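Local coordinates for protein kinase A regulatory subunit (Trypanosoma cruzi, PDB 6HYQ), which probably restrains the catalytic subunit of protein kinase A through tandem cyclic nucleotide-binding domains, of which both hold guanosine here, at residues E190-Y195 with A246-T251; T209-G214 with P221-E226. All blocks are in the same frame, centred on the assembly; numbering follows the deposited sequence. Where two conformers were deposited one is given.

In the fold
Interactions 1 and 2 are the outer strand pairs of one four-stranded antiparallel sheet in the second cyclic nucleotide-binding domain, and their centres lie about 8 Å apart. Strands 247-250 and 210-215 are neighbours in the middle. Probable backbone hydrogen bonds join them, I213 N to D247 O at 2.6 Å and V249 N to E211 O at 2.7 Å. Both contacts reach the same guanosine: residues 246-251 approach its ribose, and residues 209-214 with 221-226 cover its base. Where the inner strands meet, A246 CB packs on V212 CG1 at 3.6 Å beside the ligand, with A246 on the ribose side and V212 over the base.

Interaction 1 (E190-Y195 with A246-T251). With GMP (guanosine), chain F.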
loop_
_atom_site.group_PDB
_atom_site.type_symbol
_atom_site.label_atom_id
_atom_site.label_comp_id
_atom_site.label_asym_id
_atom_site.label_seq_id
_atom_site.Cartn_x
_atom_site.Cartn_y
_atom_site.Cartn_z
ATOM N N GLU A 190 23.032 4.188 11.893
ATOM C CA GLU A 190 21.734 3.944 12.498
ATOM C C GLU A 190 21.064 2.707 11.924
ATOM O O GLU A 190 21.091 2.447 10.719
ATOM C CB GLU A 190 20.806 5.141 12.288
ATOM C CG GLU A 190 19.382 4.933 12.826
ATOM C CD GLU A 190 18.466 6.181 12.552
ATOM O OE1 GLU A 190 17.282 6.152 12.940
ATOM O OE2 GLU A 190 18.968 7.163 12.012
ATOM N N TYR A 191 20.433 1.958 12.831
ATOM C CA TYR A 191 19.650 0.774 12.447
ATOM C C TYR A 191 18.390 1.172 11.678
ATOM O O TYR A 191 17.571 1.950 12.199
ATOM C CB TYR A 191 19.295 -0.062 13.710
ATOM C CG TYR A 191 20.466 -0.882 14.101
ATOM C CD1 TYR A 191 21.576 -0.301 14.622
ATOM C CD2 TYR A 191 20.506 -2.240 13.801
ATOM C CE1 TYR A 191 22.676 -1.098 14.948
ATOM C CE2 TYR A 191 21.581 -3.025 14.109
ATOM C CZ TYR A 191 22.655 -2.472 14.675
ATOM O OH TYR A 191 23.707 -3.305 14.951
ATOM N N ILE A 192 18.238 0.636 10.445
ATOM C CA ILE A 192 16.956 0.646 9.721
ATOM C C ILE A 192 16.075 -0.485 10.226
ATOM O O ILE A 192 14.865 -0.304 10.462
ATOM C CB ILE A 192 17.204 0.506 8.189
ATOM C CG1 ILE A 192 18.064 1.650 7.740
ATOM C CG2 ILE A 192 15.946 0.369 7.385
ATOM C CD1 ILE A 192 18.465 1.646 6.281
ATOM N N ILE A 193 16.665 -1.651 10.378
ATOM C CA ILE A 193 15.931 -2.797 10.852
ATOM C C ILE A 193 16.788 -3.512 11.889
ATOM O O ILE A 193 18.014 -3.638 11.697
ATOM C CB ILE A 193 15.590 -3.764 9.711
ATOM C CG1 ILE A 193 14.595 -3.170 8.717
ATOM C CG2 ILE A 193 14.987 -5.019 10.288
ATOM C CD1 ILE A 193 14.692 -3.912 7.431
ATOM N N HIS A 194 16.159 -3.981 12.952
ATOM C CA HIS A 194 16.859 -4.755 13.940
ATOM C C HIS A 194 16.564 -6.261 13.800
ATOM O O HIS A 194 15.409 -6.678 13.628
ATOM C CB HIS A 194 16.514 -4.329 15.401
ATOM C CG HIS A 194 17.191 -3.065 15.839
ATOM N ND1 HIS A 194 18.524 -3.043 16.176
ATOM C CD2 HIS A 194 16.739 -1.779 15.983
ATOM C CE1 HIS A 194 18.866 -1.820 16.543
ATOM N NE2 HIS A 194 17.808 -1.030 16.424
ATOM N N TYR A 195 17.612 -7.052 13.934
ATOM C CA TYR A 195 17.444 -8.485 13.984
ATOM C C TYR A 195 16.432 -8.913 15.031
ATOM O O TYR A 195 16.412 -8.380 16.142
ATOM C CB TYR A 195 18.767 -9.163 14.333
ATOM C CG TYR A 195 18.668 -10.641 14.405
ATOM C CD1 TYR A 195 18.845 -11.429 13.289
ATOM C CD2 TYR A 195 18.404 -11.275 15.637
ATOM C CE1 TYR A 195 18.786 -12.854 13.385
ATOM C CE2 TYR A 195 18.332 -12.657 15.721
ATOM C CZ TYR A 195 18.512 -13.424 14.607
ATOM O OH TYR A 195 18.404 -14.764 14.733
ATOM N N ALA A 246 17.793 -10.500 9.910
ATOM C CA ALA A 246 19.014 -9.706 9.778
ATOM C C ALA A 246 18.803 -8.307 10.302
ATOM O O ALA A 246 17.654 -7.829 10.374
ATOM C CB ALA A 246 19.450 -9.581 8.310
ATOM N N ASP A 247 19.894 -7.685 10.709
ATOM C CA ASP A 247 19.953 -6.230 10.873
ATOM C C ASP A 247 20.158 -5.615 9.506
ATOM O O ASP A 247 20.890 -6.164 8.671
ATOM C CB ASP A 247 21.115 -5.721 11.744
ATOM C CG ASP A 247 21.222 -6.376 13.141
ATOM O OD1 ASP A 247 20.256 -6.456 13.919
ATOM O OD2 ASP A 247 22.354 -6.730 13.516
ATOM N N VAL A 248 19.580 -4.412 9.320
ATOM C CA VAL A 248 19.910 -3.575 8.187
ATOM C C VAL A 248 20.305 -2.268 8.771
ATOM O O VAL A 248 19.485 -1.646 9.510
ATOM C CB VAL A 248 18.762 -3.381 7.195
ATOM C CG1 VAL A 248 19.309 -2.504 5.904
ATOM C CG2 VAL A 248 18.173 -4.699 6.731
ATOM N N VAL A 249 21.538 -1.855 8.479
ATOM C CA VAL A 249 22.121 -0.664 9.064
ATOM C C VAL A 249 22.633 0.303 7.949
ATOM O O VAL A 249 23.344 -0.102 7.015
ATOM C CB VAL A 249 23.281 -0.985 10.019
ATOM C CG1 VAL A 249 23.582 0.190 10.726
ATOM C CG2 VAL A 249 22.882 -2.060 11.100
ATOM N N ALA A 250 22.383 1.602 8.140
ATOM C CA ALA A 250 22.891 2.598 7.203
ATOM C C ALA A 250 24.415 2.668 7.309
ATOM O O ALA A 250 24.966 2.736 8.409
ATOM C CB ALA A 250 22.275 3.983 7.493
ATOM N N THR A 251 25.104 2.620 6.181
ATOM C CA THR A 251 26.518 2.950 6.213
ATOM C C THR A 251 26.755 4.392 5.854
ATOM O O THR A 251 27.849 4.877 6.089
ATOM C CB THR A 251 27.369 2.061 5.273
ATOM O OG1 THR A 251 27.109 2.335 3.878
ATOM C CG2 THR A 251 27.184 0.555 5.618
HETATM O "O5'" GMP F . 15.608 -9.796 7.497
HETATM C "C5'" GMP F . 15.643 -8.367 7.446
HETATM C "C4'" GMP F . 15.825 -7.882 6.030
HETATM O "O4'" GMP F . 17.203 -8.038 5.659
HETATM C "C3'" GMP F . 15.058 -8.615 4.938
HETATM O "O3'" GMP F . 13.696 -8.221 4.834
HETATM C "C2'" GMP F . 15.887 -8.280 3.709
HETATM O "O2'" GMP F . 15.530 -6.957 3.266
HETATM C "C1'" GMP F . 17.314 -8.266 4.299
HETATM N N9 GMP F . 17.975 -9.550 4.157
HETATM C C8 GMP F . 17.762 -10.600 5.001
HETATM N N7 GMP F . 18.466 -11.667 4.573
HETATM C C5 GMP F . 19.038 -11.279 3.432
HETATM C C6 GMP F . 19.926 -12.016 2.461
HETATM O O6 GMP F . 20.239 -13.181 2.643
HETATM N N1 GMP F . 20.422 -11.300 1.350
HETATM C C2 GMP F . 20.092 -9.940 1.077
HETATM N N2 GMP F . 20.595 -9.223 -0.118
HETATM N N3 GMP F . 19.237 -9.286 1.994
HETATM C C4 GMP F . 18.743 -9.967 3.188
HETATM O O HOH W 1 19.791 -5.434 16.395
#
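A classic beta bulge sets two residues of edge strand 191-193, I192 and I193, against the single V248 of strand 247-250, which runs antiparallel to it. V248 O is gripped by two backbone amides, I192 N at 2.8 Å and I193 N at 3.0 Å; the second bond is the straighter one and lies on a lone pair. V248 N returns a bond to I193 O, and A250 N binds E190 O on the other side of the bulge.

Apolar contacts occupy both faces of the sheet. V249 CG2 sits over the Y191 ring in a CH-pi contact, 3.5 Å from the centroid, while H194 CE1 lies against the opposite face near its rim. On the face of I193 and V248 the side chains run side by side, I193 CD1 meeting V248 CG2 at 3.6 Å. That same methyl packs against the guanosine ribose, with V248 CG2 3.6 Å from O4'.

Polar contacts gather at D247, whose OD2 forms a salt bridge with R215. With CG anti to its carbonyl carbon (chi1 -53°), the carboxylate reaches the edge of the Y191 ring. D247 OD1 accepts Y195 N at 2.7 Å on its anti side, and also takes a hydrogen bond from a water that is bonded in turn to H194 ND1.

Interaction 2 (T209-G214 with P221-E226); sequences TVEVIG and PTKVCE. With GMP (guanosine), chain F.
V212 lays its CG1 methyl over the guanine of the bound guanosine, 3.5 Å from N9, while its CG2 packs against C225 SG at 4.1 Å. The two V212 methyls thus serve different neighbours: CG1, anti to the backbone N (chi1 -179°), reaches the ligand, and CG2 stays with the partner strand. V224 CG1 and C225 SG approach the same face of the base, above its pyrimidine part. V224 CG1 lies 3.7 Å from N1, and C225 SG lies over the exocyclic N2 at 3.0 Å, short enough to be doubtful.

The two strands form an antiparallel beta hairpin. E211 pairs with E226 and I213 with K223, yet two residues, V224 and C225, stand opposite V212. This slip of one place is a beta bulge. V212 spans it with two nearly straight bonds, giving its N-H to C225 O at 3.1 Å and taking that of V224 on its own carbonyl oxygen. Nearer the turn, G214 and T222 make a hydrogen-bonded pair.

The face carrying E211, I213, K223 and E226 holds a charge network beside the apolar I213. K223 NZ lies 3.3 Å from E226 OE1 in a salt bridge and 3.7 Å from E211 OE2 in a longer one, the E211 and K223 chains crossing at about a right angle. T209 CG2 rests against the other E226 oxygen, OE2, at 3.5 Å. The hairpin is therefore two-sided: valine methyls give the guanine an apolar surface, whereas at the E211, K223 and E226 end of the other face a lysine would probably offset the two glutamates' like charges.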
loop_
_atom_site.group_PDB
_atom_site.type_symbol
_atom_site.label_atom_id
_atom_site.label_comp_id
_atom_site.label_asym_id
_atom_site.label_seq_id
_atom_site.Cartn_x
_atom_site.Cartn_y
_atom_site.Cartn_z
ATOM N N THR A 209 23.710 4.030 1.097
ATOM C CA THR A 209 24.053 2.616 1.060
ATOM C C THR A 209 23.733 1.970 2.392
ATOM O O THR A 209 23.755 2.630 3.445
ATOM C CB THR A 209 25.534 2.451 0.678
ATOM O OG1 THR A 209 25.706 2.953 -0.649
ATOM C CG2 THR A 209 26.060 0.898 0.840
ATOM N N VAL A 210 23.344 0.704 2.361
ATOM C CA VAL A 210 23.094 -0.001 3.622
ATOM C C VAL A 210 23.799 -1.343 3.642
ATOM O O VAL A 210 24.050 -1.953 2.600
ATOM C CB VAL A 210 21.593 -0.245 3.874
ATOM C CG1 VAL A 210 20.858 1.035 3.599
ATOM C CG2 VAL A 210 21.109 -1.314 2.956
ATOM N N GLU A 211 24.034 -1.814 4.863
ATOM C CA GLU A 211 24.548 -3.163 5.111
ATOM C C GLU A 211 23.497 -3.978 5.886
ATOM O O GLU A 211 22.837 -3.491 6.807
ATOM C CB GLU A 211 25.856 -3.168 5.941
ATOM C CG GLU A 211 25.705 -2.552 7.297
ATOM C CD GLU A 211 27.004 -2.423 8.066
ATOM O OE1 GLU A 211 27.021 -1.619 9.034
ATOM O OE2 GLU A 211 28.000 -3.104 7.714
ATOM N N VAL A 212 23.423 -5.251 5.456
ATOM C CA VAL A 212 22.552 -6.301 5.985
ATOM C C VAL A 212 23.469 -7.172 6.850
ATOM O O VAL A 212 24.445 -7.718 6.340
ATOM C CB VAL A 212 21.915 -7.100 4.848
ATOM C CG1 VAL A 212 20.987 -8.182 5.382
ATOM C CG2 VAL A 212 21.208 -6.110 3.842
ATOM N N ILE A 213 23.202 -7.265 8.180
ATOM C CA ILE A 213 24.085 -7.955 9.126
ATOM C C ILE A 213 23.279 -9.092 9.717
ATOM O O ILE A 213 22.412 -8.871 10.581
ATOM C CB ILE A 213 24.622 -7.045 10.227
ATOM C CG1 ILE A 213 25.370 -5.850 9.616
ATOM C CG2 ILE A 213 25.474 -7.912 11.206
ATOM C CD1 ILE A 213 25.791 -4.783 10.594
ATOM N N GLY A 214 23.560 -10.312 9.244
ATOM C CA GLY A 214 22.836 -11.488 9.653
ATOM C C GLY A 214 23.418 -12.114 10.921
ATOM O O GLY A 214 24.200 -11.509 11.659
ATOM N N PRO A 221 27.214 -11.986 14.648
ATOM C CA PRO A 221 27.105 -11.068 13.514
ATOM C C PRO A 221 27.988 -11.466 12.351
ATOM O O PRO A 221 29.190 -11.676 12.503
ATOM C CB PRO A 221 27.558 -9.733 14.110
ATOM C CG PRO A 221 27.236 -9.838 15.408
ATOM C CD PRO A 221 27.448 -11.228 15.871
ATOM N N THR A 222 27.374 -11.503 11.172
ATOM C CA THR A 222 28.067 -11.693 9.907
ATOM C C THR A 222 27.443 -10.767 8.862
ATOM O O THR A 222 26.220 -10.696 8.734
ATOM C CB THR A 222 28.009 -13.176 9.454
ATOM O OG1 THR A 222 28.796 -13.365 8.273
ATOM C CG2 THR A 222 26.535 -13.667 9.195
ATOM N N LYS A 223 28.278 -10.024 8.159
ATOM C CA LYS A 223 27.808 -9.191 7.064
ATOM C C LYS A 223 27.418 -10.070 5.862
ATOM O O LYS A 223 28.160 -10.969 5.469
ATOM C CB LYS A 223 28.902 -8.184 6.700
ATOM C CG LYS A 223 28.430 -7.028 5.834
ATOM C CD LYS A 223 29.592 -6.264 5.236
ATOM C CE LYS A 223 29.133 -5.145 4.337
ATOM N NZ LYS A 223 29.854 -3.895 4.614
ATOM N N VAL A 224 26.232 -9.832 5.292
ATOM C CA VAL A 224 25.725 -10.576 4.136
ATOM C C VAL A 224 26.054 -9.870 2.820
ATOM O O VAL A 224 26.755 -10.421 1.974
ATOM C CB VAL A 224 24.212 -10.762 4.250
ATOM C CG1 VAL A 224 23.704 -11.560 3.057
ATOM C CG2 VAL A 224 23.895 -11.407 5.528
ATOM N N CYS A 225 25.608 -8.628 2.679
ATOM C CA CYS A 225 25.846 -7.817 1.496
ATOM C C CYS A 225 25.567 -6.361 1.836
ATOM O O CYS A 225 25.103 -6.040 2.927
ATOM C CB CYS A 225 24.940 -8.276 0.366
ATOM S SG CYS A 225 23.224 -8.082 0.830
ATOM N N GLU A 226 25.699 -5.507 0.837
ATOM C CA GLU A 226 25.270 -4.119 0.907
ATOM C C GLU A 226 24.130 -3.873 -0.075
ATOM O O GLU A 226 23.928 -4.619 -1.030
ATOM C CB GLU A 226 26.417 -3.161 0.582
ATOM C CG GLU A 226 27.546 -3.163 1.571
ATOM C CD GLU A 226 28.495 -2.010 1.387
ATOM O OE1 GLU A 226 29.150 -1.598 2.364
ATOM O OE2 GLU A 226 28.564 -1.488 0.272
HETATM O "O5'" GMP F . 15.608 -9.796 7.497
HETATM C "C5'" GMP F . 15.643 -8.367 7.446
HETATM C "C4'" GMP F . 15.825 -7.882 6.030
HETATM O "O4'" GMP F . 17.203 -8.038 5.659
HETATM C "C3'" GMP F . 15.058 -8.615 4.938
HETATM O "O3'" GMP F . 13.696 -8.221 4.834
HETATM C "C2'" GMP F . 15.887 -8.280 3.709
HETATM O "O2'" GMP F . 15.530 -6.957 3.266
HETATM C "C1'" GMP F . 17.314 -8.266 4.299
HETATM N N9 GMP F . 17.975 -9.550 4.157
HETATM C C8 GMP F . 17.762 -10.600 5.001
HETATM N N7 GMP F . 18.466 -11.667 4.573
HETATM C C5 GMP F . 19.038 -11.279 3.432
HETATM C C6 GMP F . 19.926 -12.016 2.461
HETATM O O6 GMP F . 20.239 -13.181 2.643
HETATM N N1 GMP F . 20.422 -11.300 1.350
HETATM C C2 GMP F . 20.092 -9.940 1.077
HETATM N N2 GMP F . 20.595 -9.223 -0.118
HETATM N N3 GMP F . 19.237 -9.286 1.994
HETATM C C4 GMP F . 18.743 -9.967 3.188
#